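Local structure of pilin (Streptococcus pyogenes serotype M1, 3GLD) at residues K18-K23 with T82-F87; D158-T163 with T233-G238; V90-P95 with V122-L127; S176-F181 with T223-E228. The protein forms the pilus shaft as its major subunit, joined head to tail by intermolecular isopeptide bonds, enabling adhesion to host cells, bacterial aggregation and biofilm formation. The protein carries 2 engineered substitutions. One frame throughout, in Å; residues are numbered along the deposited sequence.

Contact 1 (K18-K23 with T82-F87)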
loop_
_atom_site.group_PDB
_atom_site.type_symbol
_atom_site.label_atom_id
_atom_site.label_comp_id
_atom_site.label_asym_id
_atom_site.label_seq_id
_atom_site.Cartn_x
_atom_site.Cartn_y
_atom_site.Cartn_z
ATOM N N LYS A 18 20.087 20.553 -2.081
ATOM C CA LYS A 18 18.918 19.741 -1.737
ATOM C C LYS A 18 18.716 18.641 -2.763
ATOM O O LYS A 18 18.954 18.840 -3.967
ATOM C CB LYS A 18 17.650 20.587 -1.595
ATOM C CG LYS A 18 17.564 21.312 -0.258
ATOM C CD LYS A 18 16.535 22.416 -0.296
ATOM C CE LYS A 18 16.852 23.505 0.719
ATOM N NZ LYS A 18 16.752 23.014 2.118
ATOM N N LEU A 19 18.307 17.472 -2.271
ATOM C CA LEU A 19 18.061 16.310 -3.118
ATOM C C LEU A 19 16.614 15.864 -2.941
ATOM O O LEU A 19 16.181 15.578 -1.816
ATOM C CB LEU A 19 19.009 15.165 -2.750
ATOM C CG LEU A 19 18.867 13.869 -3.549
ATOM C CD1 LEU A 19 19.283 14.066 -5.014
ATOM C CD2 LEU A 19 19.687 12.765 -2.910
ATOM N N THR A 20 15.889 15.801 -4.056
ATOM C CA THR A 20 14.484 15.402 -4.056
ATOM C C THR A 20 14.372 13.878 -4.090
ATOM O O THR A 20 15.031 13.235 -4.883
ATOM C CB THR A 20 13.733 15.990 -5.273
ATOM O OG1 THR A 20 13.630 17.404 -5.099
ATOM C CG2 THR A 20 12.293 15.426 -5.381
ATOM N N VAL A 21 13.534 13.321 -3.219
ATOM C CA VAL A 21 13.209 11.894 -3.278
ATOM C C VAL A 21 11.756 11.749 -3.724
ATOM O O VAL A 21 10.876 12.404 -3.176
ATOM C CB VAL A 21 13.393 11.208 -1.914
ATOM C CG1 VAL A 21 12.931 9.742 -1.979
ATOM C CG2 VAL A 21 14.836 11.278 -1.475
ATOM N N THR A 22 11.510 10.907 -4.722
ATOM C CA THR A 22 10.142 10.682 -5.193
ATOM C C THR A 22 9.696 9.297 -4.755
ATOM O O THR A 22 10.413 8.308 -4.939
ATOM C CB THR A 22 10.008 10.804 -6.728
ATOM O OG1 THR A 22 10.341 12.136 -7.134
ATOM C CG2 THR A 22 8.587 10.514 -7.176
ATOM N N LYS A 23 8.519 9.238 -4.145
ATOM C CA LYS A 23 7.955 7.963 -3.704
ATOM C C LYS A 23 6.664 7.696 -4.460
ATOM O O LYS A 23 5.792 8.562 -4.545
ATOM C CB LYS A 23 7.734 7.975 -2.181
ATOM C CG LYS A 23 7.077 6.719 -1.588
ATOM C CD LYS A 23 7.820 5.436 -1.970
ATOM C CE LYS A 23 7.336 4.256 -1.185
ATOM N NZ LYS A 23 5.877 3.975 -1.390
ATOM N N THR A 82 6.717 13.413 -2.603
ATOM C CA THR A 82 8.131 13.793 -2.638
ATOM C C THR A 82 8.595 14.258 -1.267
ATOM O O THR A 82 7.794 14.709 -0.461
ATOM C CB THR A 82 8.439 14.874 -3.699
ATOM O OG1 THR A 82 7.663 16.028 -3.408
ATOM C CG2 THR A 82 8.080 14.392 -5.097
ATOM N N ALA A 83 9.892 14.101 -1.015
ATOM C CA ALA A 83 10.547 14.577 0.199
ATOM C C ALA A 83 11.938 15.080 -0.191
ATOM O O ALA A 83 12.383 14.837 -1.305
ATOM C CB ALA A 83 10.658 13.438 1.210
ATOM N N GLU A 84 12.614 15.778 0.715
ATOM C CA GLU A 84 13.944 16.317 0.409
ATOM C C GLU A 84 14.993 15.980 1.455
ATOM O O GLU A 84 14.693 15.948 2.638
ATOM C CB GLU A 84 13.873 17.842 0.249
ATOM C CG GLU A 84 13.809 18.277 -1.192
ATOM C CD GLU A 84 13.527 19.765 -1.344
ATOM O OE1 GLU A 84 13.126 20.416 -0.345
ATOM O OE2 GLU A 84 13.715 20.278 -2.470
ATOM N N PHE A 85 16.213 15.711 1.007
ATOM C CA PHE A 85 17.360 15.763 1.905
ATOM C C PHE A 85 17.957 17.162 1.812
ATOM O O PHE A 85 18.051 17.727 0.718
ATOM C CB PHE A 85 18.410 14.725 1.526
ATOM C CG PHE A 85 17.959 13.310 1.765
ATOM C CD1 PHE A 85 17.764 12.842 3.061
ATOM C CD2 PHE A 85 17.719 12.465 0.697
ATOM C CE1 PHE A 85 17.343 11.539 3.293
ATOM C CE2 PHE A 85 17.301 11.158 0.913
ATOM C CZ PHE A 85 17.111 10.698 2.219
ATOM N N ASP A 86 18.351 17.698 2.958
ATOM C CA ASP A 86 18.853 19.055 3.056
ATOM C C ASP A 86 20.356 19.066 3.388
ATOM O O ASP A 86 20.750 18.723 4.510
ATOM C CB ASP A 86 18.026 19.824 4.094
ATOM C CG ASP A 86 18.456 21.270 4.250
ATOM O OD1 ASP A 86 19.271 21.778 3.441
ATOM O OD2 ASP A 86 17.952 21.909 5.193
ATOM N N PHE A 87 21.164 19.451 2.394
ATOM C CA PHE A 87 22.624 19.601 2.523
ATOM C C PHE A 87 23.070 21.063 2.803
ATOM O O PHE A 87 24.259 21.331 2.948
ATOM C CB PHE A 87 23.349 19.128 1.245
ATOM C CG PHE A 87 23.069 17.690 0.845
ATOM C CD1 PHE A 87 24.019 16.706 1.068
ATOM C CD2 PHE A 87 21.862 17.332 0.218
ATOM C CE1 PHE A 87 23.785 15.378 0.689
ATOM C CE2 PHE A 87 21.608 15.996 -0.162
ATOM C CZ PHE A 87 22.588 15.024 0.074
#
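Lys18 and Asp86 lie side by side on one face of an antiparallel strand pair and point the same way, which puts Lys18 NZ 3.1 Å from Asp86 OD1 in a salt bridge. The lysine is extended as far as CE and bends only at its last torsion (chi4 -66°), turning the ammonium toward the carboxylate. Asp86 OD1 has a second partner in Ser88 OG. On the same face Glu84 slants across Lys18 and meets its methylene chain, Glu84 OE1 lying 4.0 Å from Lys18 CD. Leu19, Val21 and Phe85 use the other face. Leu19 runs alongside Phe85, with Leu19 CD2 4.1 Å from Phe85 CD2, while Val21 CG2 approaches Phe85 CE2 obliquely at 3.4 Å. Leu19 CB reaches the edge of the Phe87 ring, 3.8 Å from Phe87 CE2. Strand 18-27 lies in the immunoglobulin-like N-terminal domain between an antiparallel neighbour, 80-86, and a parallel one, 151-169. The latter carries Asn155, which the natural protein joins to Lys23 by an isopeptide bond. Two hydrogen-bonded pairs, Leu19 with Phe85 and Val21 with Ala83, give four backbone bonds, among them Val21 N to Ala83 O at 2.7 Å. Phe85 and Phe87 continue inward to Ile43 of the facing sheet.

Contact 2 (D158-T163 with T233-G238)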
loop_
_atom_site.group_PDB
_atom_site.type_symbol
_atom_site.label_atom_id
_atom_site.label_comp_id
_atom_site.label_asym_id
_atom_site.label_seq_id
_atom_site.Cartn_x
_atom_site.Cartn_y
_atom_site.Cartn_z
ATOM N N ASP A 158 -0.323 -4.491 -1.804
ATOM C CA ASP A 158 -1.199 -5.625 -2.139
ATOM C C ASP A 158 -2.493 -5.509 -1.304
ATOM O O ASP A 158 -2.537 -4.804 -0.296
ATOM C CB ASP A 158 -0.471 -6.965 -1.908
ATOM C CG ASP A 158 -1.159 -8.161 -2.613
ATOM O OD1 ASP A 158 -2.193 -7.987 -3.301
ATOM O OD2 ASP A 158 -0.647 -9.283 -2.477
ATOM N N SER A 159 -3.549 -6.171 -1.751
ATOM C CA SER A 159 -4.787 -6.240 -0.976
ATOM C C SER A 159 -5.415 -7.576 -1.309
ATOM O O SER A 159 -4.837 -8.350 -2.046
ATOM C CB SER A 159 -5.698 -5.057 -1.278
ATOM O OG SER A 159 -5.933 -4.951 -2.658
ATOM N N THR A 160 -6.564 -7.888 -0.735
ATOM C CA THR A 160 -7.091 -9.236 -0.892
ATOM C C THR A 160 -8.601 -9.243 -1.185
ATOM O O THR A 160 -9.192 -8.192 -1.442
ATOM C CB THR A 160 -6.715 -10.107 0.334
ATOM O OG1 THR A 160 -7.025 -11.482 0.074
ATOM C CG2 THR A 160 -7.416 -9.614 1.620
ATOM N N THR A 161 -9.209 -10.431 -1.220
ATOM C CA THR A 161 -10.657 -10.534 -1.390
ATOM C C THR A 161 -11.217 -11.430 -0.319
ATOM O O THR A 161 -10.507 -12.331 0.169
ATOM C CB THR A 161 -11.058 -11.127 -2.749
ATOM O OG1 THR A 161 -10.512 -12.452 -2.856
ATOM C CG2 THR A 161 -10.545 -10.248 -3.906
ATOM N N LEU A 162 -12.480 -11.165 0.049
ATOM C CA LEU A 162 -13.278 -12.073 0.844
ATOM C C LEU A 162 -14.554 -12.479 0.075
ATOM O O LEU A 162 -15.372 -11.629 -0.325
ATOM C CB LEU A 162 -13.625 -11.451 2.199
ATOM C CG LEU A 162 -14.708 -12.184 3.004
ATOM C CD1 LEU A 162 -14.226 -13.549 3.376
ATOM C CD2 LEU A 162 -15.084 -11.395 4.245
ATOM N N THR A 163 -14.692 -13.781 -0.164
ATOM C CA THR A 163 -15.872 -14.342 -0.836
ATOM C C THR A 163 -16.716 -15.076 0.207
ATOM O O THR A 163 -16.201 -15.867 0.991
ATOM C CB THR A 163 -15.439 -15.289 -1.973
ATOM O OG1 THR A 163 -14.646 -14.548 -2.896
ATOM C CG2 THR A 163 -16.640 -15.916 -2.758
ATOM N N THR A 233 -14.168 -6.999 -2.946
ATOM C CA THR A 233 -13.144 -7.076 -3.992
ATOM C C THR A 233 -11.854 -6.293 -3.703
ATOM O O THR A 233 -10.843 -6.514 -4.370
ATOM C CB THR A 233 -13.685 -6.611 -5.362
ATOM O OG1 THR A 233 -14.049 -5.222 -5.290
ATOM C CG2 THR A 233 -14.890 -7.415 -5.746
ATOM N N ASN A 234 -11.892 -5.390 -2.729
ATOM C CA ASN A 234 -10.693 -4.605 -2.349
ATOM C C ASN A 234 -10.474 -4.573 -0.835
ATOM O O ASN A 234 -10.220 -3.529 -0.259
ATOM C CB ASN A 234 -10.737 -3.191 -2.951
ATOM C CG ASN A 234 -11.908 -2.352 -2.450
ATOM O OD1 ASN A 234 -12.862 -2.871 -1.878
ATOM N ND2 ASN A 234 -11.828 -1.026 -2.668
ATOM N N LEU A 235 -10.629 -5.722 -0.177
ATOM C CA LEU A 235 -10.383 -5.815 1.261
ATOM C C LEU A 235 -8.899 -5.569 1.553
ATOM O O LEU A 235 -8.048 -6.273 1.030
ATOM C CB LEU A 235 -10.775 -7.206 1.768
ATOM C CG LEU A 235 -10.638 -7.486 3.270
ATOM C CD1 LEU A 235 -11.573 -6.616 4.069
ATOM C CD2 LEU A 235 -10.916 -8.959 3.541
ATOM N N PRO A 236 -8.581 -4.563 2.390
ATOM C CA PRO A 236 -7.154 -4.430 2.668
ATOM C C PRO A 236 -6.576 -5.560 3.523
ATOM O O PRO A 236 -7.294 -6.200 4.307
ATOM C CB PRO A 236 -7.047 -3.081 3.399
ATOM C CG PRO A 236 -8.364 -2.381 3.175
ATOM C CD PRO A 236 -9.379 -3.468 2.971
ATOM N N VAL A 237 -5.265 -5.781 3.382
ATOM C CA VAL A 237 -4.538 -6.697 4.255
ATOM C C VAL A 237 -4.455 -6.138 5.677
ATOM O O VAL A 237 -4.312 -4.923 5.871
ATOM C CB VAL A 237 -3.089 -6.955 3.718
ATOM C CG1 VAL A 237 -2.336 -7.934 4.632
ATOM C CG2 VAL A 237 -3.126 -7.526 2.312
ATOM N N GLY A 238 -4.534 -7.020 6.670
ATOM C CA GLY A 238 -4.424 -6.619 8.075
ATOM C C GLY A 238 -5.711 -6.162 8.760
ATOM O O GLY A 238 -5.668 -5.629 9.871
HETATM O O HOH W 1 -4.009 -3.717 1.617
#
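Thr233 turns its side chain away from residues 158-163 and offers its carbonyl instead: Thr161 CG2 lies 3.8 Å from Thr233 O. The methyl is placed there because Thr161 OG1 takes the position between its own backbone N and carbonyl carbon (chi1 61°) and bonds to Asp283 OD1. The chain turns a corner at Thr233 and Asn234, so the strands before and after it belong to different sheets or faces. Asn234 also points away. Its OD1 accepts a hydrogen bond from Met198 N, and its ND2 donates to the carbonyl of Asn31, so its amide is held at both ends. Leu235 makes both the backbone bond and the apolar contact. Its carbonyl O receives Thr160 N at 2.8 Å. Its side chain runs alongside Thr160, Leu235 CD2 meeting Thr160 CG2 at 4.0 Å and Leu162 CB at 3.9 Å. Ser159 CB also sits beside the same carbonyl, 3.5 Å from Leu235 O. Pro236 faces away and gives its carbonyl to Ser279 OG. At Val237 the strands part and a water fills in: it accepts from Val237 N at 3.0 Å and donates to Asp158 O at 2.6 Å. Val237 CG2 rests against Ser159 CA, 3.9 Å off. Strand 151-169 runs here from the N-terminal into the C-terminal beta-sandwich domain, and this short antiparallel pairing lies beside it at the domain junction, where the bond from Asn234 to Asn31 reaches back to the N-terminal domain.

Contact 3 (V90-P95 with V122-L127)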
loop_
_atom_site.group_PDB
_atom_site.type_symbol
_atom_site.label_atom_id
_atom_site.label_comp_id
_atom_site.label_asym_id
_atom_site.label_seq_id
_atom_site.Cartn_x
_atom_site.Cartn_y
_atom_site.Cartn_z
ATOM N N VAL A 90 25.480 21.450 5.542
ATOM C CA VAL A 90 26.653 20.578 5.537
ATOM C C VAL A 90 27.917 21.394 5.226
ATOM O O VAL A 90 27.963 22.143 4.256
ATOM C CB VAL A 90 26.504 19.396 4.549
ATOM C CG1 VAL A 90 27.819 18.601 4.467
ATOM C CG2 VAL A 90 25.375 18.479 4.987
ATOM N N THR A 91 28.932 21.268 6.070
ATOM C CA THR A 91 30.212 21.920 5.789
ATOM C C THR A 91 31.102 20.989 4.953
ATOM O O THR A 91 31.519 19.930 5.433
ATOM C CB THR A 91 30.945 22.336 7.080
ATOM O OG1 THR A 91 30.029 23.002 7.950
ATOM C CG2 THR A 91 32.108 23.283 6.754
ATOM N N PHE A 92 31.350 21.384 3.701
ATOM C CA PHE A 92 32.362 20.747 2.837
ATOM C C PHE A 92 33.643 21.588 2.847
ATOM O O PHE A 92 33.637 22.739 2.422
ATOM C CB PHE A 92 31.844 20.602 1.399
ATOM C CG PHE A 92 30.570 19.805 1.291
ATOM C CD1 PHE A 92 30.585 18.416 1.445
ATOM C CD2 PHE A 92 29.357 20.441 1.048
ATOM C CE1 PHE A 92 29.415 17.662 1.348
ATOM C CE2 PHE A 92 28.163 19.705 0.946
ATOM C CZ PHE A 92 28.196 18.303 1.093
ATOM N N GLU A 93 34.732 21.011 3.336
ATOM C CA GLU A 93 35.968 21.762 3.534
ATOM C C GLU A 93 36.700 22.085 2.233
ATOM O O GLU A 93 37.368 23.104 2.152
ATOM C CB GLU A 93 36.894 21.066 4.536
ATOM C CG GLU A 93 36.279 20.881 5.949
ATOM C CD GLU A 93 36.127 22.195 6.746
ATOM O OE1 GLU A 93 36.907 23.148 6.527
ATOM O OE2 GLU A 93 35.231 22.264 7.617
ATOM N N LYS A 94 36.583 21.225 1.224
ATOM C CA LYS A 94 37.235 21.483 -0.066
ATOM C C LYS A 94 36.418 21.002 -1.255
ATOM O O LYS A 94 35.497 20.199 -1.090
ATOM C CB LYS A 94 38.646 20.872 -0.094
ATOM C CG LYS A 94 38.694 19.383 0.172
ATOM C CD LYS A 94 40.093 18.933 0.582
ATOM C CE LYS A 94 40.511 19.586 1.895
ATOM N NZ LYS A 94 41.659 18.865 2.497
ATOM N N PRO A 95 36.744 21.490 -2.465
ATOM C CA PRO A 95 36.007 20.978 -3.600
ATOM C C PRO A 95 36.243 19.488 -3.765
ATOM O O PRO A 95 37.317 18.972 -3.401
ATOM C CB PRO A 95 36.623 21.719 -4.780
ATOM C CG PRO A 95 37.108 22.995 -4.194
ATOM C CD PRO A 95 37.598 22.630 -2.835
ATOM N N VAL A 122 24.847 8.359 -4.252
ATOM C CA VAL A 122 24.648 9.781 -4.470
ATOM C C VAL A 122 26.000 10.502 -4.403
ATOM O O VAL A 122 26.781 10.315 -3.459
ATOM C CB VAL A 122 23.623 10.370 -3.459
ATOM C CG1 VAL A 122 23.729 11.898 -3.352
ATOM C CG2 VAL A 122 22.178 9.984 -3.856
ATOM N N GLN A 123 26.273 11.275 -5.448
ATOM C CA GLN A 123 27.480 12.101 -5.577
ATOM C C GLN A 123 27.044 13.550 -5.387
ATOM O O GLN A 123 26.211 14.039 -6.146
ATOM C CB GLN A 123 28.065 11.948 -6.977
ATOM C CG GLN A 123 28.712 10.606 -7.282
ATOM C CD GLN A 123 29.218 10.481 -8.733
ATOM O OE1 GLN A 123 29.006 11.357 -9.565
ATOM N NE2 GLN A 123 29.867 9.368 -9.030
ATOM N N VAL A 124 27.555 14.217 -4.355
ATOM C CA VAL A 124 27.416 15.664 -4.255
ATOM C C VAL A 124 28.681 16.310 -4.855
ATOM O O VAL A 124 29.784 16.088 -4.366
ATOM C CB VAL A 124 27.194 16.152 -2.817
ATOM C CG1 VAL A 124 27.035 17.693 -2.810
ATOM C CG2 VAL A 124 25.948 15.495 -2.192
ATOM N N HIS A 125 28.503 17.059 -5.941
ATOM C CA HIS A 125 29.577 17.799 -6.588
ATOM C C HIS A 125 29.768 19.170 -5.942
ATOM O O HIS A 125 28.935 20.075 -6.087
ATOM C CB HIS A 125 29.328 17.889 -8.097
ATOM C CG HIS A 125 29.549 16.590 -8.796
ATOM N ND1 HIS A 125 28.697 15.515 -8.651
ATOM C CD2 HIS A 125 30.548 16.170 -9.604
ATOM C CE1 HIS A 125 29.145 14.498 -9.364
ATOM N NE2 HIS A 125 30.274 14.869 -9.949
ATOM N N VAL A 126 30.844 19.272 -5.169
ATOM C CA VAL A 126 31.195 20.497 -4.476
ATOM C C VAL A 126 32.263 21.222 -5.308
ATOM O O VAL A 126 33.369 20.725 -5.486
ATOM C CB VAL A 126 31.662 20.192 -3.036
ATOM C CG1 VAL A 126 32.027 21.475 -2.277
ATOM C CG2 VAL A 126 30.558 19.423 -2.273
ATOM N N LEU A 127 31.897 22.365 -5.875
ATOM C CA LEU A 127 32.815 23.148 -6.719
ATOM C C LEU A 127 33.199 24.419 -6.007
ATOM O O LEU A 127 32.466 24.855 -5.110
ATOM C CB LEU A 127 32.160 23.500 -8.056
ATOM C CG LEU A 127 32.082 22.484 -9.197
ATOM C CD1 LEU A 127 31.747 21.066 -8.736
ATOM C CD2 LEU A 127 31.046 22.981 -10.193
#
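Phe92 holds CG beside its backbone N and anti to its carbonyl carbon (chi1 -58°), which brings one face of the ring against Val126 CG2; that methyl, likewise anti to the carbonyl carbon of its own residue, points at the ring. The result is a CH-pi contact, Val126 CG2 standing 3.7 Å from the centroid of the Phe92 ring and only 15° off its normal. Val90 CG1 lies over the opposite face, 3.4 Å above the Phe92 plane, so a valine methyl lies over each face, both shifted toward the rim. Val126 CG1, the other branch, packs on Phe92 CB at 3.8 Å. Farther along the ring, Val124 crosses at about a right angle, its CG1 4.1 Å from Phe92 CZ. Residues 90-95 belong to the connection that carries the chain from strand 80-86 in one sheet of the N-terminal beta-sandwich to strand 96-104 in the other, and Phe92 is buried in the core, where it also meets Tyr98, Tyr100 and Ala137. No hydrogen bond joins residues 90-95 to 122-127. Pro95 instead lies against the strand's backbone, Pro95 CA being 3.3 Å from Val126 O, and the carbonyl of Lys94 is taken by Tyr98 OH.

Contact 4 (S176-F181 with T223-E228)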
loop_
_atom_site.group_PDB
_atom_site.type_symbol
_atom_site.label_atom_id
_atom_site.label_comp_id
_atom_site.label_asym_id
_atom_site.label_seq_id
_atom_site.Cartn_x
_atom_site.Cartn_y
_atom_site.Cartn_z
ATOM N N SER A 176 -34.398 -21.898 -2.866
ATOM C CA SER A 176 -34.862 -20.552 -3.212
ATOM C C SER A 176 -34.968 -19.591 -2.005
ATOM O O SER A 176 -35.262 -18.399 -2.161
ATOM C CB SER A 176 -36.164 -20.618 -4.021
ATOM O OG SER A 176 -37.227 -21.141 -3.228
ATOM N N LYS A 177 -34.665 -20.101 -0.813
ATOM C CA LYS A 177 -34.707 -19.299 0.388
ATOM C C LYS A 177 -33.524 -18.311 0.507
ATOM O O LYS A 177 -32.367 -18.663 0.223
ATOM C CB LYS A 177 -34.770 -20.209 1.617
ATOM C CG LYS A 177 -34.774 -19.475 2.963
ATOM C CD LYS A 177 -34.650 -20.480 4.090
ATOM C CE LYS A 177 -34.659 -19.796 5.432
ATOM N NZ LYS A 177 -35.974 -19.115 5.729
ATOM N N ASP A 178 -33.847 -17.077 0.893
ATOM C CA ASP A 178 -32.837 -16.087 1.252
ATOM C C ASP A 178 -32.388 -16.201 2.702
ATOM O O ASP A 178 -33.193 -16.102 3.620
ATOM C CB ASP A 178 -33.287 -14.677 0.893
ATOM C CG ASP A 178 -32.824 -14.283 -0.493
ATOM O OD1 ASP A 178 -31.602 -14.075 -0.695
ATOM O OD2 ASP A 178 -33.663 -14.230 -1.400
ATOM N N PHE A 179 -31.091 -16.453 2.904
ATOM C CA PHE A 179 -30.542 -16.487 4.248
ATOM C C PHE A 179 -29.930 -15.120 4.525
ATOM O O PHE A 179 -29.246 -14.578 3.657
ATOM C CB PHE A 179 -29.498 -17.590 4.362
ATOM C CG PHE A 179 -30.059 -18.982 4.196
ATOM C CD1 PHE A 179 -30.252 -19.787 5.306
ATOM C CD2 PHE A 179 -30.359 -19.491 2.925
ATOM C CE1 PHE A 179 -30.766 -21.073 5.178
ATOM C CE2 PHE A 179 -30.885 -20.770 2.792
ATOM C CZ PHE A 179 -31.093 -21.563 3.917
ATOM N N ASN A 180 -30.180 -14.571 5.721
ATOM C CA ASN A 180 -29.658 -13.263 6.124
ATOM C C ASN A 180 -28.228 -13.331 6.668
ATOM O O ASN A 180 -27.886 -14.240 7.420
ATOM C CB ASN A 180 -30.529 -12.630 7.203
ATOM C CG ASN A 180 -31.871 -12.141 6.686
ATOM O OD1 ASN A 180 -32.037 -11.815 5.508
ATOM N ND2 ASN A 180 -32.843 -12.080 7.586
ATOM N N PHE A 181 -27.422 -12.328 6.336
ATOM C CA PHE A 181 -26.035 -12.290 6.802
ATOM C C PHE A 181 -25.659 -10.874 7.251
ATOM O O PHE A 181 -26.243 -9.888 6.782
ATOM C CB PHE A 181 -25.086 -12.685 5.670
ATOM C CG PHE A 181 -25.168 -14.137 5.231
ATOM C CD1 PHE A 181 -24.325 -15.097 5.793
ATOM C CD2 PHE A 181 -26.011 -14.521 4.185
ATOM C CE1 PHE A 181 -24.372 -16.438 5.378
ATOM C CE2 PHE A 181 -26.076 -15.861 3.756
ATOM C CZ PHE A 181 -25.244 -16.822 4.348
ATOM N N THR A 223 -28.010 -10.816 1.847
ATOM C CA THR A 223 -28.712 -12.086 1.782
ATOM C C THR A 223 -28.140 -12.921 0.666
ATOM O O THR A 223 -27.694 -12.388 -0.350
ATOM C CB THR A 223 -30.249 -11.908 1.536
ATOM O OG1 THR A 223 -30.466 -11.286 0.260
ATOM C CG2 THR A 223 -30.894 -11.054 2.602
ATOM N N LEU A 224 -28.181 -14.235 0.840
ATOM C CA LEU A 224 -27.773 -15.160 -0.212
ATOM C C LEU A 224 -28.720 -16.362 -0.273
ATOM O O LEU A 224 -29.094 -16.906 0.756
ATOM C CB LEU A 224 -26.350 -15.689 0.039
ATOM C CG LEU A 224 -25.149 -14.719 0.052
ATOM C CD1 LEU A 224 -23.888 -15.379 0.558
ATOM C CD2 LEU A 224 -24.950 -14.186 -1.317
ATOM N N LYS A 225 -29.062 -16.784 -1.483
ATOM C CA LYS A 225 -29.657 -18.099 -1.689
ATOM C C LYS A 225 -28.546 -19.125 -1.967
ATOM O O LYS A 225 -27.382 -18.755 -2.162
ATOM C CB LYS A 225 -30.633 -18.076 -2.878
ATOM C CG LYS A 225 -31.743 -17.011 -2.813
ATOM C CD LYS A 225 -32.542 -17.011 -4.150
ATOM C CE LYS A 225 -33.759 -16.076 -4.151
ATOM N NZ LYS A 225 -33.377 -14.635 -4.073
ATOM N N ASP A 226 -28.904 -20.417 -1.982
ATOM C CA ASP A 226 -27.995 -21.455 -2.455
ATOM C C ASP A 226 -27.295 -21.042 -3.750
ATOM O O ASP A 226 -27.950 -20.556 -4.680
ATOM C CB ASP A 226 -28.782 -22.751 -2.725
ATOM C CG ASP A 226 -27.910 -23.847 -3.297
ATOM O OD1 ASP A 226 -27.037 -24.344 -2.561
ATOM O OD2 ASP A 226 -28.095 -24.211 -4.483
ATOM N N GLY A 227 -25.981 -21.284 -3.836
ATOM C CA GLY A 227 -25.255 -20.997 -5.060
ATOM C C GLY A 227 -24.975 -19.510 -5.327
ATOM O O GLY A 227 -24.453 -19.153 -6.378
ATOM N N GLU A 228 -25.296 -18.640 -4.386
ATOM C CA GLU A 228 -24.989 -17.213 -4.573
ATOM C C GLU A 228 -23.783 -16.826 -3.725
ATOM O O GLU A 228 -23.409 -17.560 -2.795
ATOM C CB GLU A 228 -26.216 -16.352 -4.212
ATOM C CG GLU A 228 -27.401 -16.617 -5.130
ATOM C CD GLU A 228 -28.612 -15.716 -4.866
ATOM O OE1 GLU A 228 -28.739 -15.128 -3.765
ATOM O OE2 GLU A 228 -29.427 -15.591 -5.793
HETATM O O HOH W 2 -31.405 -20.966 -0.901
#
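The Phe179 ring has Leu224 O in plane at its edge, 3.6 Å from Phe179 CD2, with a water also at the rim, while Lys177 CD lies over one face. Phe181 presents its edge to Thr223 CA; the Leu224 side chain runs at about a right angle to that of Phe181, its CB approaching the ring obliquely, 3.7 Å from Phe181 CE2. The carboxylate of Asp178 is gripped by two residues. Lys225 NZ approaches Asp178 OD2 at 2.7 Å on its syn side, 20° out of the plane, in a salt bridge, whereas Thr223 OG1 donates to Asp178 OD1 at 3.2 Å from well above that plane (60°). These residues close the end of an antiparallel edge pairing, strand 220-224 against 179-185, in the C-terminal immunoglobulin-like domain. Phe181 there packs on Glu245, the residue that autocatalyses the isopeptide bond between Lys166 and Asn290; the Lys166 side chain packs against Phe179 and Phe181. Phe179 and Leu224 form the hydrogen-bonded pair, Phe179 N meeting Leu224 O at 3.0 Å and Leu224 N returning a bond to Phe179 O. Beyond it the chain makes a type II turn from Lys225 to Glu228, with Gly227 at the positive-phi position. Glu228 OE1 accepts Lys225 N at 2.8 Å across this turn. The water bridges the carbonyl of Lys177 to Asp226 N.

How the contacts relate
Contacts 1 and 3 belong to the N-terminal domain, contacts 2 and 4 to the C-terminal one. Contacts 1 and 3, centres 17 Å apart, share a core: Phe87 CE1 packs on Val124 CG2 at 3.6 Å, and Leu19 on Val122. Contact 1 includes Lys23 of the first isopeptide site, with Val21 about 8 Å (side chain to side chain) from Ala104, the engineered replacement of its autocatalytic residue; contact 4 lies by Glu245 of the second. These two contacts are 54 Å apart, centre to centre, on opposite sides of the chain's centre. Contact 2 lies between them, 33 Å from contact 1 and 23 Å from contact 4 (centres), on strand 151-169, which spans both domains.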